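Local structure of immunomodulatory active chitinase (6G9C) at residues L171-F174 with E175-K179; E241-S244 with E245-M248; T298-E301 with Y302-E305. The protein is secreted by the whipworm Trichuris suis, acts as an immunomodulator and, as a glycosyl hydrolase family 18 member, probably binds and hydrolyses chitin. All coordinates share one frame; numbering follows the deposited sequence.

Contact 1: L171-F174 with E175-K179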
loop_
_atom_site.group_PDB
_atom_site.type_symbol
_atom_site.label_atom_id
_atom_site.label_comp_id
_atom_site.label_asym_id
_atom_site.label_seq_id
_atom_site.Cartn_x
_atom_site.Cartn_y
_atom_site.Cartn_z
ATOM N N LEU A 171 19.666 -7.101 12.321
ATOM C CA LEU A 171 18.549 -7.978 12.657
ATOM C C LEU A 171 18.002 -7.655 14.038
ATOM O O LEU A 171 16.782 -7.584 14.224
ATOM C CB LEU A 171 18.967 -9.448 12.564
ATOM C CG LEU A 171 17.890 -10.454 12.993
ATOM C CD1 LEU A 171 16.666 -10.386 12.078
ATOM C CD2 LEU A 171 18.434 -11.867 13.048
ATOM N N ALA A 172 18.892 -7.430 15.015
ATOM C CA ALA A 172 18.445 -7.096 16.364
ATOM C C ALA A 172 17.578 -5.844 16.360
ATOM O O ALA A 172 16.544 -5.789 17.043
ATOM C CB ALA A 172 19.653 -6.909 17.292
ATOM N N LYS A 173 17.999 -4.813 15.623
ATOM C CA LYS A 173 17.198 -3.595 15.540
ATOM C C LYS A 173 15.862 -3.868 14.872
ATOM O O LYS A 173 14.821 -3.367 15.323
ATOM C CB LYS A 173 17.940 -2.510 14.766
ATOM C CG LYS A 173 17.222 -1.166 14.761
ATOM C CD LYS A 173 17.197 -0.579 16.168
ATOM C CE LYS A 173 17.050 0.934 16.151
ATOM N NZ LYS A 173 16.362 1.475 17.360
ATOM N N PHE A 174 15.877 -4.654 13.788
ATOM C CA PHE A 174 14.634 -4.966 13.078
ATOM C C PHE A 174 13.651 -5.665 14.011
ATOM O O PHE A 174 12.451 -5.358 14.016
ATOM C CB PHE A 174 14.920 -5.836 11.841
ATOM C CG PHE A 174 15.485 -5.076 10.647
ATOM C CD1 PHE A 174 15.858 -3.739 10.750
ATOM C CD2 PHE A 174 15.631 -5.707 9.412
ATOM C CE1 PHE A 174 16.368 -3.053 9.647
ATOM C CE2 PHE A 174 16.148 -5.025 8.311
ATOM C CZ PHE A 174 16.523 -3.699 8.436
ATOM N N GLU A 175 14.149 -6.587 14.839
ATOM C CA GLU A 175 13.283 -7.270 15.798
ATOM C C GLU A 175 12.737 -6.304 16.842
ATOM O O GLU A 175 11.563 -6.390 17.226
ATOM C CB GLU A 175 14.057 -8.414 16.462
ATOM C CG GLU A 175 14.311 -9.574 15.500
ATOM C CD GLU A 175 15.310 -10.578 16.022
ATOM O OE1 GLU A 175 16.083 -10.239 16.943
ATOM O OE2 GLU A 175 15.325 -11.712 15.500
ATOM N N GLU A 176 13.577 -5.384 17.323
ATOM C CA GLU A 176 13.123 -4.414 18.316
ATOM C C GLU A 176 12.112 -3.445 17.710
ATOM O O GLU A 176 11.117 -3.078 18.353
ATOM C CB GLU A 176 14.331 -3.666 18.885
ATOM C CG GLU A 176 14.002 -2.492 19.799
ATOM C CD GLU A 176 14.917 -1.292 19.561
ATOM O OE1 GLU A 176 14.445 -0.277 18.996
ATOM O OE2 GLU A 176 16.112 -1.370 19.926
ATOM N N VAL A 177 12.356 -3.014 16.478
ATOM C CA VAL A 177 11.419 -2.120 15.803
ATOM C C VAL A 177 10.068 -2.802 15.626
ATOM O O VAL A 177 9.013 -2.183 15.827
ATOM C CB VAL A 177 12.019 -1.652 14.465
ATOM C CG1 VAL A 177 10.956 -1.055 13.554
ATOM C CG2 VAL A 177 13.126 -0.644 14.740
ATOM N N ALA A 178 10.080 -4.095 15.296
ATOM C CA ALA A 178 8.828 -4.833 15.152
ATOM C C ALA A 178 8.006 -4.792 16.432
ATOM O O ALA A 178 6.791 -4.561 16.382
ATOM C CB ALA A 178 9.108 -6.275 14.722
ATOM N N LYS A 179 8.651 -4.981 17.604
ATOM C CA LYS A 179 7.929 -4.901 18.865
ATOM C C LYS A 179 7.484 -3.475 19.158
ATOM O O LYS A 179 6.378 -3.257 19.659
ATOM C CB LYS A 179 8.809 -5.419 20.014
ATOM C CG LYS A 179 9.382 -6.808 19.777
ATOM C CD LYS A 179 10.331 -7.229 20.906
ATOM C CE LYS A 179 10.775 -8.688 20.760
ATOM N NZ LYS A 179 12.143 -8.866 20.200
#

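Contact 2: E241-S244 with E245-M248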
loop_
_atom_site.group_PDB
_atom_site.type_symbol
_atom_site.label_atom_id
_atom_site.label_comp_id
_atom_site.label_asym_id
_atom_site.label_seq_id
_atom_site.Cartn_x
_atom_site.Cartn_y
_atom_site.Cartn_z
ATOM N N GLU A 241 37.698 -27.198 -21.082
ATOM C CA GLU A 241 38.762 -26.287 -21.484
ATOM C C GLU A 241 39.024 -25.178 -20.470
ATOM O O GLU A 241 39.986 -24.422 -20.642
ATOM C CB GLU A 241 38.439 -25.678 -22.850
ATOM C CG GLU A 241 38.422 -26.709 -23.969
ATOM C CD GLU A 241 37.736 -26.209 -25.225
ATOM O OE1 GLU A 241 38.358 -25.418 -25.969
ATOM O OE2 GLU A 241 36.577 -26.611 -25.468
ATOM N N ASP A 242 38.198 -25.047 -19.435
ATOM C CA ASP A 242 38.531 -24.142 -18.345
ATOM C C ASP A 242 39.864 -24.553 -17.737
ATOM O O ASP A 242 40.105 -25.734 -17.475
ATOM C CB ASP A 242 37.449 -24.165 -17.265
ATOM C CG ASP A 242 36.162 -23.489 -17.698
ATOM O OD1 ASP A 242 36.093 -22.983 -18.839
ATOM O OD2 ASP A 242 35.214 -23.474 -16.884
ATOM N N SER A 243 40.739 -23.581 -17.531
ATOM C CA SER A 243 41.925 -23.842 -16.740
ATOM C C SER A 243 41.552 -24.009 -15.270
ATOM O O SER A 243 40.482 -23.587 -14.820
ATOM C CB SER A 243 42.926 -22.715 -16.918
ATOM O OG SER A 243 42.346 -21.521 -16.447
ATOM N N SER A 244 42.461 -24.631 -14.515
ATOM C CA SER A 244 42.140 -25.040 -13.148
ATOM C C SER A 244 41.743 -23.862 -12.269
ATOM O O SER A 244 40.951 -24.027 -11.338
ATOM C CB SER A 244 43.326 -25.778 -12.529
ATOM O OG SER A 244 44.515 -25.036 -12.717
ATOM N N GLU A 245 42.275 -22.671 -12.549
ATOM C CA GLU A 245 41.959 -21.506 -11.732
ATOM C C GLU A 245 40.473 -21.161 -11.758
ATOM O O GLU A 245 39.994 -20.472 -10.852
ATOM C CB GLU A 245 42.782 -20.300 -12.199
ATOM C CG GLU A 245 42.488 -19.873 -13.630
ATOM C CD GLU A 245 43.674 -20.071 -14.558
ATOM O OE1 GLU A 245 43.885 -19.214 -15.446
ATOM O OE2 GLU A 245 44.386 -21.089 -14.409
ATOM N N PHE A 246 39.729 -21.629 -12.759
ATOM C CA PHE A 246 38.331 -21.250 -12.926
ATOM C C PHE A 246 37.359 -22.399 -12.691
ATOM O O PHE A 246 36.168 -22.251 -12.994
ATOM C CB PHE A 246 38.103 -20.668 -14.324
ATOM C CG PHE A 246 38.771 -19.350 -14.542
ATOM C CD1 PHE A 246 38.719 -18.366 -13.569
ATOM C CD2 PHE A 246 39.461 -19.095 -15.714
ATOM C CE1 PHE A 246 39.336 -17.146 -13.765
ATOM C CE2 PHE A 246 40.084 -17.880 -15.916
ATOM C CZ PHE A 246 40.026 -16.905 -14.941
ATOM N N LYS A 247 37.831 -23.529 -12.151
ATOM C CA LYS A 247 36.980 -24.711 -12.012
ATOM C C LYS A 247 35.746 -24.445 -11.149
ATOM O O LYS A 247 34.704 -25.079 -11.353
ATOM C CB LYS A 247 37.782 -25.877 -11.432
ATOM C CG LYS A 247 38.785 -26.495 -12.400
ATOM C CD LYS A 247 38.095 -27.133 -13.605
ATOM C CE LYS A 247 39.089 -27.399 -14.736
ATOM N NZ LYS A 247 38.427 -27.810 -16.013
ATOM N N MET A 248 35.839 -23.524 -10.185
ATOM C CA MET A 248 34.719 -23.183 -9.313
ATOM C C MET A 248 33.908 -22.002 -9.823
ATOM O O MET A 248 32.866 -21.678 -9.238
ATOM C CB MET A 248 35.220 -22.854 -7.901
ATOM C CG MET A 248 36.223 -23.838 -7.341
ATOM S SD MET A 248 35.444 -25.031 -6.245
ATOM C CE MET A 248 34.739 -23.992 -4.971
HETATM O O HOH W 1 33.857 -23.104 -14.498
#

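Contact 3: T298-E301 with Y302-E305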
loop_
_atom_site.group_PDB
_atom_site.type_symbol
_atom_site.label_atom_id
_atom_site.label_comp_id
_atom_site.label_asym_id
_atom_site.label_seq_id
_atom_site.Cartn_x
_atom_site.Cartn_y
_atom_site.Cartn_z
ATOM N N THR A 298 31.728 -2.686 -28.289
ATOM C CA THR A 298 31.221 -1.335 -28.484
ATOM C C THR A 298 29.936 -1.128 -27.688
ATOM O O THR A 298 29.095 -2.027 -27.601
ATOM C CB THR A 298 30.949 -1.093 -29.971
ATOM O OG1 THR A 298 32.104 -1.453 -30.739
ATOM C CG2 THR A 298 30.621 0.368 -30.227
ATOM N N ALA A 299 29.781 0.066 -27.110
ATOM C CA ALA A 299 28.571 0.372 -26.352
ATOM C C ALA A 299 27.334 0.168 -27.219
ATOM O O ALA A 299 27.345 0.452 -28.421
ATOM C CB ALA A 299 28.620 1.811 -25.829
ATOM N N THR A 300 26.262 -0.336 -26.612
ATOM C CA THR A 300 25.046 -0.647 -27.357
ATOM C C THR A 300 24.051 0.514 -27.289
ATOM O O THR A 300 24.214 1.465 -26.521
ATOM C CB THR A 300 24.412 -1.949 -26.847
ATOM O OG1 THR A 300 24.219 -1.881 -25.431
ATOM C CG2 THR A 300 25.323 -3.133 -27.146
ATOM N N GLU A 301 22.992 0.405 -28.103
ATOM C CA GLU A 301 22.083 1.530 -28.332
ATOM C C GLU A 301 21.412 2.011 -27.047
ATOM O O GLU A 301 21.283 3.222 -26.826
ATOM C CB GLU A 301 21.023 1.140 -29.369
ATOM C CG GLU A 301 20.036 2.268 -29.705
ATOM C CD GLU A 301 19.019 1.888 -30.789
ATOM O OE1 GLU A 301 19.210 0.849 -31.464
ATOM O OE2 GLU A 301 18.036 2.644 -30.972
ATOM N N TYR A 302 20.965 1.090 -26.194
ATOM C CA TYR A 302 20.199 1.465 -25.009
ATOM C C TYR A 302 21.032 1.489 -23.731
ATOM O O TYR A 302 20.920 2.435 -22.951
ATOM C CB TYR A 302 18.996 0.523 -24.840
ATOM C CG TYR A 302 18.017 0.584 -26.006
ATOM C CD1 TYR A 302 18.179 -0.233 -27.120
ATOM C CD2 TYR A 302 16.933 1.461 -25.991
ATOM C CE1 TYR A 302 17.292 -0.178 -28.187
ATOM C CE2 TYR A 302 16.029 1.524 -27.067
ATOM C CZ TYR A 302 16.217 0.699 -28.154
ATOM O OH TYR A 302 15.335 0.749 -29.228
ATOM N N LEU A 303 21.885 0.488 -23.495
ATOM C CA LEU A 303 22.661 0.483 -22.256
ATOM C C LEU A 303 23.810 1.481 -22.297
ATOM O O LEU A 303 24.187 2.015 -21.250
ATOM C CB LEU A 303 23.199 -0.917 -21.951
ATOM C CG LEU A 303 22.203 -2.057 -21.710
ATOM C CD1 LEU A 303 22.771 -3.088 -20.763
ATOM C CD2 LEU A 303 20.868 -1.552 -21.207
ATOM N N ARG A 304 24.378 1.739 -23.478
ATOM C CA ARG A 304 25.425 2.748 -23.660
ATOM C C ARG A 304 26.574 2.549 -22.673
ATOM O O ARG A 304 27.046 3.486 -22.028
ATOM C CB ARG A 304 24.858 4.162 -23.534
ATOM C CG ARG A 304 23.760 4.504 -24.525
ATOM C CD ARG A 304 22.843 5.536 -23.898
ATOM N NE ARG A 304 21.937 6.166 -24.851
ATOM C CZ ARG A 304 21.030 7.079 -24.518
ATOM N NH1 ARG A 304 20.910 7.467 -23.253
ATOM N NH2 ARG A 304 20.245 7.610 -25.449
ATOM N N GLU A 305 27.026 1.306 -22.553
ATOM C CA GLU A 305 28.151 0.986 -21.683
ATOM C C GLU A 305 28.979 -0.096 -22.361
ATOM O O GLU A 305 28.539 -1.243 -22.459
ATOM C CB GLU A 305 27.670 0.529 -20.312
ATOM C CG GLU A 305 28.797 0.221 -19.344
ATOM C CD GLU A 305 28.297 -0.376 -18.051
ATOM O OE1 GLU A 305 27.077 -0.292 -17.790
ATOM O OE2 GLU A 305 29.123 -0.933 -17.298
HETATM O O HOH W 2 26.249 -1.126 -23.859
#

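Contact 1: L171-F174 with E175-K179
Lys173 and Glu176 pair across one turn of helix 160-181, an outer helix of the TIM barrel that leads from strand 147-151 to strand 187-193. Their side chains run at a slant to each other. Lys173 leaves the backbone pointing away, but a bend about its CB-CG bond (chi2 67°) swings its tip over to the next turn, where NZ reaches Glu176 OE1 at 3.1 Å. This salt bridge uses the syn side of the carboxylate and approaches 24° out of its plane; Glu176 OE2, at 3.8 Å from Lys173 NZ, stays further off. Lower down, the same lysine offers aliphatic carbon to its neighbour: Lys173 CG lies 4.1 Å from Val177 CG2, and the lysine chain also lies on Ile133 and Val137 of helix 126-142.

On another side of the helix, Glu175 doubles back along the preceding turn. Its CG stands beside the backbone N (chi1 -71°) and packs 3.4 Å from Leu171 O, while Glu175 OE2 comes within 3.8 Å of Leu171 CG. That is a carboxylate resting on an isobutyl group, with Arg185 close to both residues. Phe174 sits on the side facing helix 126-142, its side chain against Val137 and Leu186. Val177 also packs on Thr181 of the second subunit, near Cys180, for which an interchain disulfide has been observed. Regular i to i+4 backbone bonds hold the spacing of all these groups. In the shortest, Val177 N donates to Lys173 O at 2.7 Å, and Val177 CG2 lies 3.3 Å from Lys173 O.

Contact 2: E241-S244 with E245-M248
Two overlapping type I beta turns, one running from Ser243 to Phe246 and the next from Ser244 to Lys247, make up this stretch of the loop between strand 214-218 and helix 251-261 of the TIM barrel. Phe246 N closes the first turn on Ser243 O at 2.9 Å. The bond is straight at the hydrogen, yet the donor sits above the carbonyl plane, 38° out of it. Lys247 N closes the second on Ser244 O at a longer 3.3 Å, and here too the donor stands well above the plane, as expected when the chain is wound this tightly.

The side chain of Lys247 then folds back over the turn. With CG beside the backbone N and a bend at chi2 (-64°), its chain passes along Ser244, Lys247 CG lying 3.5 Å from Ser244 O, and from there stretches out until NZ donates to Asp242 O at 3.0 Å. The ammonium also makes a weak hydrogen bond to Arg239 O, so what it grips is backbone carbonyl oxygen; Asp242 OD2 lies 5.5 Å from Lys247 NZ, too far for an ion pair. That carboxylate oxygen instead accepts from Arg239 N and meets a water which also reaches Phe246 O. The water has further acceptors around it, so its protons cannot serve all of them at once.

The Phe246 ring meets His223 edge-to-face and Trp249 with planes about 55° apart. The aliphatic part of Glu245 comes over one face: Glu245 CG lies 3.7 Å above the plane of the Phe246 ring, over its centre.

Contact 3: T298-E301 with Y302-E305
This is a tight alpha turn, Thr300 to Arg304, on the surface of the segment inserted between strands 268-281 and 364-368, the seventh and eighth of the TIM barrel; in family 18 chitinases this is where the alpha/beta insertion domain lies. Arg304 N returns to Thr300 O at 3.1 Å, a bent bond with the donor above the carbonyl plane. Arg304 itself takes a left-handed backbone conformation, which sends the chain back past its own beginning, so that Ala299 CB lies 3.7 Å from Glu305 N. Just beyond, a water bridges the two arms of the loop, accepting from both Thr300 N and Glu305 N, at 2.9 Å each.

Glu313 of helix 311-319 fixes the turn from beneath. One of its carboxylate oxygens takes the backbone N-H groups of Tyr302 and Leu303, and the other bonds Thr300 OG1. Thr300 presents that oxygen because chi1 of 53° sets OG1 between its own N and carbonyl carbon, alongside Leu303 CB at 3.8 Å. Leu303 points the same way, into Tyr312, Val308 and Tyr372.

Outside, Glu301 and Tyr302 run side by side. The fully extended glutamate lies along one face of the ring, its CG making a CH-pi contact 4.2 Å from the Tyr302 ring centroid, and its carboxylate stacks only 17° from the ring plane. The tyrosine also meets Phe379 and Tyr312 edge-to-face. Arg304 lays its straight chain back across the turn, and both Arg304 CG and Arg304 NE come 3.6 Å from Glu301 O.

The three contacts follow one another along the chain without overlap, and all fall within the glycosyl hydrolase family 18 range. Contact 1 belongs to a barrel helix, contact 2 to the loop after the sixth barrel strand, 214-218, and contact 3 to the insertion between the seventh and eighth. Contact 1 stands well apart, its centre 44 Å from that of contact 2 and 43 Å from that of contact 3, the latter across the centre of the chain. Contacts 2 and 3 are closer, with centres 30 Å apart, but do not touch. Contact 1 borders the subunit interface through Val177, whereas the other two lie in surface loops that no other chain of the dimer touches.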